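Local coordinates for protein beta-fructofuranosidase (PDB 3WPU) that is a beta-fructofuranosidase of the levansucrase/invertase family, whose members share a five-bladed beta-propeller fold, at residues D76-V90 / W163-L177. Numbering follows the deposited sequence. Where two conformers were deposited one is given.
Sequences DTWPLTDEDANQYSV and WSGSARVSKNGEIKL. With GOL (glycerol), chain C.
L80 crosses V169 at about a right angle where strands 72-81 and 159-169, neighbours in a beta-propeller of the levansucrase/invertase family, run parallel. This is the tight end: L80 CG lies 3.3 Å from V169 CB, closer than carbons usually pack, and L80 CD1 also touches A167 and I175. From V169, CG1 sits 3.9 Å from the centre of the Y88 ring, a CH-pi contact over one face. Two backbone bonds close the pairing, T81 N to A167 O (2.9 Å) and V169 N to T81 O.

Toward D76 the strands separate, and W78 and a water take up the widening; the water donates to P79 O and accepts from T81 OG1 and A167 N. W78 holds CG between its backbone N and carbonyl carbon (chi1 56°), which lays one indole face over the G165 and S166 backbone; L177 CD1 meets the edge in plane. The buried W78 NE1 finds no hydrogen-bond partner. Beyond the ring, glycerol bridges D76 OD2 and S164 N, while D76 OD1 is held by S422.

At the partly exposed rim, past T81, R168, bent at chi2 and chi3, spreads its guanidinium across E83, with E83 CA over its centre, while its main polar partner is T249. E83 OE1 stays 4.3 Å from R168 NH2, and a second water joins the two: it donates to E83 OE1 at 2.6 Å and accepts from R168 NH2 at 3.0 Å.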
ATOM      1  N   ASP A  76       1.726  -6.483  -5.430  1.00  9.89           N
ATOM      2  CA  ASP A  76       1.147  -5.186  -5.026  1.00  9.86           C
ATOM      3  C   ASP A  76       0.101  -4.711  -6.040  1.00  9.78           C
ATOM      4  O   ASP A  76       0.380  -4.644  -7.231  1.00  9.45           O
ATOM      5  CB  ASP A  76       2.167  -4.071  -4.935  1.00 10.14           C
ATOM      6  CG  ASP A  76       3.361  -4.379  -4.070  1.00 11.25           C
ATOM      7  OD1 ASP A  76       3.536  -5.493  -3.562  1.00 10.96           O
ATOM      8  OD2 ASP A  76       4.166  -3.448  -3.928  1.00 12.65           O
ATOM      9  N   THR A  77      -1.086  -4.367  -5.548  1.00  9.44           N
ATOM     10  CA  THR A  77      -2.206  -4.004  -6.381  1.00  9.59           C
ATOM     11  C   THR A  77      -2.801  -2.706  -5.841  1.00  9.51           C
ATOM     12  O   THR A  77      -2.827  -2.475  -4.619  1.00  9.90           O
ATOM     13  CB  THR A  77      -3.226  -5.136  -6.418  1.00 10.48           C
ATOM     14  OG1 THR A  77      -2.579  -6.279  -7.034  1.00  9.86           O
ATOM     15  CG2 THR A  77      -4.483  -4.753  -7.160  1.00 10.44           C
ATOM     16  N   TRP A  78      -3.298  -1.894  -6.757  1.00 10.11           N
ATOM     17  CA  TRP A  78      -4.035  -0.679  -6.388  1.00  9.98           C
ATOM     18  C   TRP A  78      -5.227  -0.378  -7.289  1.00 10.49           C
ATOM     19  O   TRP A  78      -5.221  -0.667  -8.492  1.00 10.02           O
ATOM     20  CB  TRP A  78      -3.128   0.540  -6.304  1.00 10.27           C
ATOM     21  CG  TRP A  78      -2.317   0.870  -7.533  1.00 10.32           C
ATOM     22  CD1 TRP A  78      -2.615   1.793  -8.490  1.00 10.27           C
ATOM     23  CD2 TRP A  78      -1.049   0.318  -7.886  1.00 10.42           C
ATOM     24  NE1 TRP A  78      -1.601   1.853  -9.428  1.00 10.36           N
ATOM     25  CE2 TRP A  78      -0.638   0.933  -9.086  1.00 10.44           C
ATOM     26  CE3 TRP A  78      -0.234  -0.680  -7.321  1.00 10.31           C
ATOM     27  CZ2 TRP A  78       0.569   0.601  -9.724  1.00 10.82           C
ATOM     28  CZ3 TRP A  78       0.959  -0.986  -7.937  1.00 10.81           C
ATOM     29  CH2 TRP A  78       1.334  -0.375  -9.156  1.00 10.60           C
ATOM     30  N   PRO A  79      -6.263   0.254  -6.698  1.00 10.64           N
ATOM     31  CA  PRO A  79      -7.451   0.650  -7.454  1.00 11.09           C
ATOM     32  C   PRO A  79      -7.248   1.996  -8.161  1.00 11.66           C
ATOM     33  O   PRO A  79      -6.227   2.633  -7.996  1.00 11.23           O
ATOM     34  CB  PRO A  79      -8.512   0.792  -6.351  1.00 11.04           C
ATOM     35  CG  PRO A  79      -7.736   1.288  -5.188  1.00 11.21           C
ATOM     36  CD  PRO A  79      -6.391   0.591  -5.271  1.00 11.08           C
ATOM     37  N   LEU A  80      -8.232   2.390  -8.947  1.00 12.17           N
ATOM     38  CA  LEU A  80      -8.291   3.721  -9.508  1.00 13.00           C
ATOM     39  C   LEU A  80      -8.971   4.616  -8.472  1.00 12.09           C
ATOM     40  O   LEU A  80     -10.061   4.278  -7.979  1.00 11.81           O
ATOM     41  CB  LEU A  80      -9.112   3.659 -10.779  1.00 15.15           C
ATOM     42  CG  LEU A  80      -9.079   4.792 -11.755  1.00 17.76           C
ATOM     43  CD1 LEU A  80      -7.636   5.244 -11.987  1.00 19.03           C
ATOM     44  CD2 LEU A  80      -9.734   4.279 -13.044  1.00 18.35           C
ATOM     45  N   THR A  81      -8.347   5.748  -8.140  1.00 11.72           N
ATOM     46  CA  THR A  81      -8.818   6.573  -7.051  1.00 11.60           C
ATOM     47  C   THR A  81      -8.986   8.017  -7.436  1.00 11.28           C
ATOM     48  O   THR A  81      -8.445   8.466  -8.432  1.00 11.02           O
ATOM     49  CB  THR A  81      -7.861   6.509  -5.845  1.00 11.80           C
ATOM     50  OG1 THR A  81      -6.521   6.848  -6.243  1.00 11.63           O
ATOM     51  CG2 THR A  81      -7.848   5.104  -5.263  1.00 11.91           C
ATOM     52  N   ASP A  82      -9.734   8.720  -6.604  1.00 11.21           N
ATOM     53  CA  ASP A  82      -9.757  10.184  -6.651  1.00 11.51           C
ATOM     54  C   ASP A  82      -8.953  10.765  -5.497  1.00 11.82           C
ATOM     55  O   ASP A  82      -8.209  10.064  -4.818  1.00 11.71           O
ATOM     56  CB  ASP A  82     -11.205  10.683  -6.711  1.00 11.91           C
ATOM     57  CG  ASP A  82     -12.000  10.376  -5.455  1.00 11.96           C
ATOM     58  OD1 ASP A  82     -11.400  10.041  -4.412  1.00 11.02           O
ATOM     59  OD2 ASP A  82     -13.261  10.500  -5.490  1.00 13.00           O
ATOM     60  N   GLU A  83      -9.083  12.068  -5.266  1.00 12.37           N
ATOM     61  CA  GLU A  83      -8.283  12.729  -4.247  1.00 13.23           C
ATOM     62  C   GLU A  83      -8.674  12.375  -2.813  1.00 12.87           C
ATOM     63  O   GLU A  83      -7.956  12.712  -1.872  1.00 12.37           O
ATOM     64  CB  GLU A  83      -8.344  14.244  -4.444  1.00 15.07           C
ATOM     65  CG  GLU A  83      -9.660  14.878  -4.043  1.00 16.96           C
ATOM     66  CD  GLU A  83     -10.743  14.841  -5.114  1.00 20.01           C
ATOM     67  OE1 GLU A  83     -10.646  14.065  -6.092  1.00 21.19           O
ATOM     68  OE2 GLU A  83     -11.717  15.609  -4.960  1.00 22.52           O
ATOM     69  N   ASP A  84      -9.825  11.707  -2.663  1.00 12.50           N
ATOM     70  CA  ASP A  84     -10.353  11.280  -1.367  1.00 12.64           C
ATOM     71  C   ASP A  84     -10.192   9.781  -1.181  1.00 11.96           C
ATOM     72  O   ASP A  84     -10.726   9.212  -0.227  1.00 12.64           O
ATOM     73  CB  ASP A  84     -11.839  11.561  -1.280  1.00 13.92           C
ATOM     74  CG  ASP A  84     -12.173  13.034  -1.313  1.00 16.10           C
ATOM     75  OD1 ASP A  84     -11.295  13.867  -1.045  1.00 16.98           O
ATOM     76  OD2 ASP A  84     -13.354  13.335  -1.614  1.00 18.84           O
ATOM     77  N   ALA A  85      -9.490   9.171  -2.128  1.00 10.82           N
ATOM     78  CA  ALA A  85      -9.223   7.704  -2.152  1.00 10.70           C
ATOM     79  C   ALA A  85     -10.478   6.845  -2.378  1.00 11.30           C
ATOM     80  O   ALA A  85     -10.460   5.613  -2.207  1.00 11.03           O
ATOM     81  CB  ALA A  85      -8.437   7.266  -0.912  1.00 10.85           C
ATOM     82  N   ASN A  86     -11.562   7.458  -2.857  1.00 11.11           N
ATOM     83  CA  ASN A  86     -12.674   6.677  -3.362  1.00 11.88           C
ATOM     84  C   ASN A  86     -12.173   5.855  -4.533  1.00 11.63           C
ATOM     85  O   ASN A  86     -11.242   6.285  -5.234  1.00 11.35           O
ATOM     86  CB  ASN A  86     -13.800   7.575  -3.852  1.00 12.72           C
ATOM     87  CG  ASN A  86     -14.444   8.339  -2.740  1.00 13.86           C
ATOM     88  OD1 ASN A  86     -14.852   7.758  -1.747  1.00 14.98           O
ATOM     89  ND2 ASN A  86     -14.533   9.671  -2.892  1.00 14.75           N
ATOM     90  N   GLN A  87     -12.759   4.672  -4.697  1.00 11.54           N
ATOM     91  CA  GLN A  87     -12.354   3.707  -5.704  1.00 11.63           C
ATOM     92  C   GLN A  87     -13.363   3.647  -6.843  1.00 12.18           C
ATOM     93  O   GLN A  87     -14.580   3.616  -6.613  1.00 11.71           O
ATOM     94  CB  GLN A  87     -12.127   2.334  -5.053  1.00 11.55           C
ATOM     95  CG  GLN A  87     -11.094   2.450  -3.936  1.00 11.66           C
ATOM     96  CD  GLN A  87     -10.692   1.173  -3.238  1.00 11.31           C
ATOM     97  OE1 GLN A  87      -9.751   1.188  -2.420  1.00 11.72           O
ATOM     98  NE2 GLN A  87     -11.345   0.074  -3.553  1.00 11.50           N
ATOM     99  N   TYR A  88     -12.843   3.621  -8.073  1.00 13.24           N
ATOM    100  CA  TYR A  88     -13.651   3.834  -9.267  1.00 13.75           C
ATOM    101  C   TYR A  88     -13.809   2.690 -10.267  1.00 14.04           C
ATOM    102  O   TYR A  88     -12.872   1.940 -10.559  1.00 15.69           O
ATOM    103  CB  TYR A  88     -13.095   5.016 -10.035  1.00 13.98           C
ATOM    104  CG  TYR A  88     -13.473   6.336  -9.437  1.00 14.16           C
ATOM    105  CD1 TYR A  88     -12.850   6.796  -8.288  1.00 14.18           C
ATOM    106  CD2 TYR A  88     -14.457   7.128 -10.021  1.00 14.84           C
ATOM    107  CE1 TYR A  88     -13.198   7.998  -7.721  1.00 14.63           C
ATOM    108  CE2 TYR A  88     -14.817   8.342  -9.457  1.00 14.52           C
ATOM    109  CZ  TYR A  88     -14.194   8.764  -8.295  1.00 14.94           C
ATOM    110  OH  TYR A  88     -14.512   9.975  -7.721  1.00 15.88           O
ATOM    111  N   SER A  89     -15.024   2.611 -10.816  1.00 13.28           N
ATOM    112  CA  SER A  89     -15.280   1.929 -12.074  1.00 13.48           C
ATOM    113  C   SER A  89     -15.369   3.011 -13.139  1.00 13.68           C
ATOM    114  O   SER A  89     -15.675   4.168 -12.818  1.00 12.31           O
ATOM    115  CB  SER A  89     -16.576   1.107 -11.999  1.00 13.61           C
ATOM    116  OG  SER A  89     -17.693   1.960 -11.848  1.00 13.51           O
ATOM    117  N   VAL A  90     -15.112   2.644 -14.393  1.00 13.82           N
ATOM    118  CA  VAL A  90     -15.248   3.556 -15.542  1.00 14.63           C
ATOM    119  C   VAL A  90     -16.135   2.881 -16.583  1.00 15.54           C
ATOM    120  O   VAL A  90     -15.874   1.753 -17.022  1.00 13.71           O
ATOM    121  CB  VAL A  90     -13.887   3.942 -16.181  1.00 14.62           C
ATOM    122  CG1 VAL A  90     -14.096   4.961 -17.302  1.00 14.90           C
ATOM    123  CG2 VAL A  90     -12.932   4.520 -15.140  1.00 14.60           C
ATOM    124  N   TRP A 163       7.757  -0.515 -10.247  1.00 10.06           N
ATOM    125  CA  TRP A 163       7.346  -0.881  -8.895  1.00 10.31           C
ATOM    126  C   TRP A 163       6.098  -0.055  -8.484  1.00 10.34           C
ATOM    127  O   TRP A 163       5.599   0.728  -9.300  1.00 10.53           O
ATOM    128  CB  TRP A 163       8.556  -0.733  -7.967  1.00 10.21           C
ATOM    129  CG  TRP A 163       9.564  -1.877  -8.024  1.00 10.00           C
ATOM    130  CD1 TRP A 163       9.529  -2.987  -8.818  1.00 10.17           C
ATOM    131  CD2 TRP A 163      10.747  -1.970  -7.242  1.00  9.98           C
ATOM    132  NE1 TRP A 163      10.627  -3.792  -8.549  1.00 10.09           N
ATOM    133  CE2 TRP A 163      11.390  -3.189  -7.583  1.00  9.97           C
ATOM    134  CE3 TRP A 163      11.310  -1.170  -6.252  1.00 10.39           C
ATOM    135  CZ2 TRP A 163      12.597  -3.588  -6.980  1.00 10.39           C
ATOM    136  CZ3 TRP A 163      12.512  -1.582  -5.637  1.00 10.64           C
ATOM    137  CH2 TRP A 163      13.131  -2.785  -6.007  1.00 10.72           C
ATOM    138  N   SER A 164       5.629  -0.197  -7.232  1.00 10.22           N
ATOM    139  CA  SER A 164       4.284   0.193  -6.798  0.50 10.31           C
ATOM    140  C   SER A 164       4.065   1.691  -6.811  1.00  9.86           C
ATOM    141  O   SER A 164       4.994   2.463  -6.737  1.00 10.09           O
ATOM    142  CB  SER A 164       3.990  -0.309  -5.366  0.50 10.79           C
ATOM    143  OG  SER A 164       2.597  -0.274  -5.081  0.50 11.29           O
ATOM    144  N   GLY A 165       2.804   2.054  -6.889  1.00  9.42           N
ATOM    145  CA  GLY A 165       2.388   3.439  -6.737  1.00  9.87           C
ATOM    146  C   GLY A 165       0.895   3.491  -6.509  1.00 10.37           C
ATOM    147  O   GLY A 165       0.367   2.847  -5.588  1.00 10.47           O
ATOM    148  N   SER A 166       0.216   4.303  -7.320  1.00 10.19           N
ATOM    149  CA  SER A 166      -1.207   4.595  -7.191  1.00 10.43           C
ATOM    150  C   SER A 166      -1.689   5.158  -8.536  1.00 10.50           C
ATOM    151  O   SER A 166      -0.870   5.427  -9.433  1.00 10.43           O
ATOM    152  CB  SER A 166      -1.454   5.621  -6.079  1.00 10.69           C
ATOM    153  OG  SER A 166      -0.590   6.726  -6.251  1.00 10.64           O
ATOM    154  N   ALA A 167      -2.999   5.368  -8.691  1.00 10.64           N
ATOM    155  CA  ALA A 167      -3.545   5.807  -9.978  1.00 10.75           C
ATOM    156  C   ALA A 167      -4.762   6.685  -9.762  1.00 11.50           C
ATOM    157  O   ALA A 167      -5.714   6.271  -9.111  1.00 11.28           O
ATOM    158  CB  ALA A 167      -3.901   4.614 -10.847  1.00 10.69           C
ATOM    159  N   ARG A 168      -4.671   7.923 -10.235  1.00 11.88           N
ATOM    160  CA  ARG A 168      -5.724   8.907 -10.070  1.00 12.72           C
ATOM    161  C   ARG A 168      -6.539   9.036 -11.349  1.00 13.37           C
ATOM    162  O   ARG A 168      -5.966   9.159 -12.444  1.00 13.92           O
ATOM    163  CB  ARG A 168      -5.095  10.253  -9.706  1.00 13.12           C
ATOM    164  CG  ARG A 168      -4.441  10.270  -8.334  1.00 13.58           C
ATOM    165  CD  ARG A 168      -5.485  10.406  -7.241  1.00 14.35           C
ATOM    166  NE  ARG A 168      -6.185  11.675  -7.425  1.00 14.41           N
ATOM    167  CZ  ARG A 168      -5.791  12.852  -6.948  1.00 15.83           C
ATOM    168  NH1 ARG A 168      -4.729  12.971  -6.153  1.00 16.04           N
ATOM    169  NH2 ARG A 168      -6.508  13.933  -7.262  1.00 16.15           N
ATOM    170  N   VAL A 169      -7.862   9.001 -11.232  1.00 13.78           N
ATOM    171  CA  VAL A 169      -8.723   9.059 -12.416  1.00 15.23           C
ATOM    172  C   VAL A 169      -9.303  10.454 -12.537  1.00 16.59           C
ATOM    173  O   VAL A 169      -9.519  11.099 -11.542  1.00 17.93           O
ATOM    174  CB  VAL A 169      -9.833   7.986 -12.371  1.00 16.86           C
ATOM    175  CG1 VAL A 169     -10.787   8.185 -11.209  1.00 17.39           C
ATOM    176  CG2 VAL A 169     -10.558   7.866 -13.707  1.00 17.26           C
ATOM    177  N   SER A 170      -9.513  10.909 -13.764  1.00 17.51           N
ATOM    178  CA  SER A 170     -10.109  12.205 -14.048  1.00 19.70           C
ATOM    179  C   SER A 170     -11.484  11.949 -14.631  1.00 20.06           C
ATOM    180  O   SER A 170     -11.771  10.842 -15.078  1.00 19.65           O
ATOM    181  CB  SER A 170      -9.265  12.963 -15.074  1.00 20.61           C
ATOM    182  OG  SER A 170      -7.957  13.218 -14.587  1.00 23.42           O
ATOM    183  N   LYS A 171     -12.309  12.992 -14.676  1.00 21.53           N
ATOM    184  CA  LYS A 171     -13.685  12.879 -15.169  1.00 24.06           C
ATOM    185  C   LYS A 171     -13.784  12.489 -16.639  1.00 24.48           C
ATOM    186  O   LYS A 171     -14.805  11.967 -17.050  1.00 25.26           O
ATOM    187  CB  LYS A 171     -14.453  14.193 -14.948  1.00 25.89           C
ATOM    188  CG  LYS A 171     -14.894  14.396 -13.512  1.00 29.06           C
ATOM    189  CD  LYS A 171     -15.510  15.776 -13.302  1.00 32.53           C
ATOM    190  CE  LYS A 171     -15.950  15.955 -11.856  1.00 35.13           C
ATOM    191  NZ  LYS A 171     -16.539  17.301 -11.579  1.00 36.09           N
ATOM    192  N   ASN A 172     -12.736  12.760 -17.416  1.00 25.71           N
ATOM    193  CA  ASN A 172     -12.684  12.375 -18.838  1.00 26.96           C
ATOM    194  C   ASN A 172     -12.160  10.951 -19.086  1.00 25.69           C
ATOM    195  O   ASN A 172     -11.953  10.560 -20.231  1.00 27.10           O
ATOM    196  CB  ASN A 172     -11.828  13.384 -19.616  1.00 30.97           C
ATOM    197  CG  ASN A 172     -10.440  13.567 -19.014  1.00 35.13           C
ATOM    198  OD1 ASN A 172      -9.869  12.638 -18.455  1.00 33.92           O
ATOM    199  ND2 ASN A 172      -9.905  14.784 -19.106  1.00 39.53           N
ATOM    200  N   GLY A 173     -11.938  10.180 -18.025  1.00 23.27           N
ATOM    201  CA  GLY A 173     -11.417   8.816 -18.163  1.00 21.39           C
ATOM    202  C   GLY A 173      -9.894   8.752 -18.217  1.00 19.97           C
ATOM    203  O   GLY A 173      -9.322   7.677 -18.395  1.00 17.94           O
ATOM    204  N   GLU A 174      -9.239   9.895 -18.059  1.00 19.12           N
ATOM    205  CA  GLU A 174      -7.778   9.920 -18.024  1.00 18.95           C
ATOM    206  C   GLU A 174      -7.318   9.345 -16.696  1.00 17.00           C
ATOM    207  O   GLU A 174      -7.971   9.528 -15.653  1.00 15.42           O
ATOM    208  CB  GLU A 174      -7.269  11.352 -18.163  1.00 21.97           C
ATOM    209  CG  GLU A 174      -5.784  11.569 -17.923  1.00 25.94           C
ATOM    210  CD  GLU A 174      -5.481  13.046 -17.755  1.00 29.60           C
ATOM    211  OE1 GLU A 174      -5.755  13.786 -18.726  1.00 30.99           O
ATOM    212  OE2 GLU A 174      -5.022  13.449 -16.652  1.00 30.88           O
ATOM    213  N   ILE A 175      -6.170   8.680 -16.751  1.00 13.88           N
ATOM    214  CA  ILE A 175      -5.535   8.116 -15.586  1.00 12.78           C
ATOM    215  C   ILE A 175      -4.128   8.687 -15.438  1.00 12.50           C
ATOM    216  O   ILE A 175      -3.313   8.608 -16.377  1.00 12.66           O
ATOM    217  CB  ILE A 175      -5.449   6.587 -15.718  1.00 12.61           C
ATOM    218  CG1 ILE A 175      -6.866   5.963 -15.784  1.00 13.18           C
ATOM    219  CG2 ILE A 175      -4.651   6.005 -14.559  1.00 13.10           C
ATOM    220  CD1 ILE A 175      -6.855   4.476 -16.080  1.00 14.13           C
ATOM    221  N   LYS A 176      -3.836   9.241 -14.262  1.00 11.61           N
ATOM    222  CA  LYS A 176      -2.471   9.591 -13.898  1.00 11.46           C
ATOM    223  C   LYS A 176      -1.911   8.455 -13.051  1.00 10.58           C
ATOM    224  O   LYS A 176      -2.312   8.264 -11.884  1.00 10.23           O
ATOM    225  CB  LYS A 176      -2.412  10.899 -13.133  1.00 12.69           C
ATOM    226  CG  LYS A 176      -2.778  12.124 -13.927  1.00 14.46           C
ATOM    227  CD  LYS A 176      -2.632  13.342 -13.033  1.00 16.82           C
ATOM    228  CE  LYS A 176      -2.835  14.667 -13.744  1.00 19.40           C
ATOM    229  NZ  LYS A 176      -4.283  14.903 -13.872  1.00 20.46           N
ATOM    230  N   LEU A 177      -1.034   7.670 -13.656  1.00 10.15           N
ATOM    231  CA  LEU A 177      -0.401   6.558 -12.994  1.00 10.07           C
ATOM    232  C   LEU A 177       0.914   7.011 -12.323  1.00  9.25           C
ATOM    233  O   LEU A 177       1.889   7.367 -12.978  1.00  9.60           O
ATOM    234  CB  LEU A 177      -0.175   5.438 -13.993  1.00 10.14           C
ATOM    235  CG  LEU A 177       0.519   4.168 -13.492  1.00 10.96           C
ATOM    236  CD1 LEU A 177      -0.231   3.560 -12.320  1.00 11.22           C
ATOM    237  CD2 LEU A 177       0.659   3.177 -14.630  1.00 11.84           C
TER
HETATM  238  C1  GOL C1001       9.048  -4.684  -5.115  1.00 17.99           C
HETATM  239  O1  GOL C1001       8.749  -5.975  -5.674  1.00 17.23           O
HETATM  240  C2  GOL C1001       7.771  -3.831  -5.144  1.00 17.84           C
HETATM  241  O2  GOL C1001       6.765  -4.528  -4.385  1.00 20.75           O
HETATM  242  C3  GOL C1001       8.029  -2.423  -4.591  1.00 17.57           C
HETATM  243  O3  GOL C1001       6.981  -1.475  -4.882  1.00 15.18           O
HETATM  244  O   HOH W   1      -4.782   4.595  -6.684  1.00 14.33           O
HETATM  245  O   HOH W   2      -9.317  14.425  -8.299  1.00 33.18           O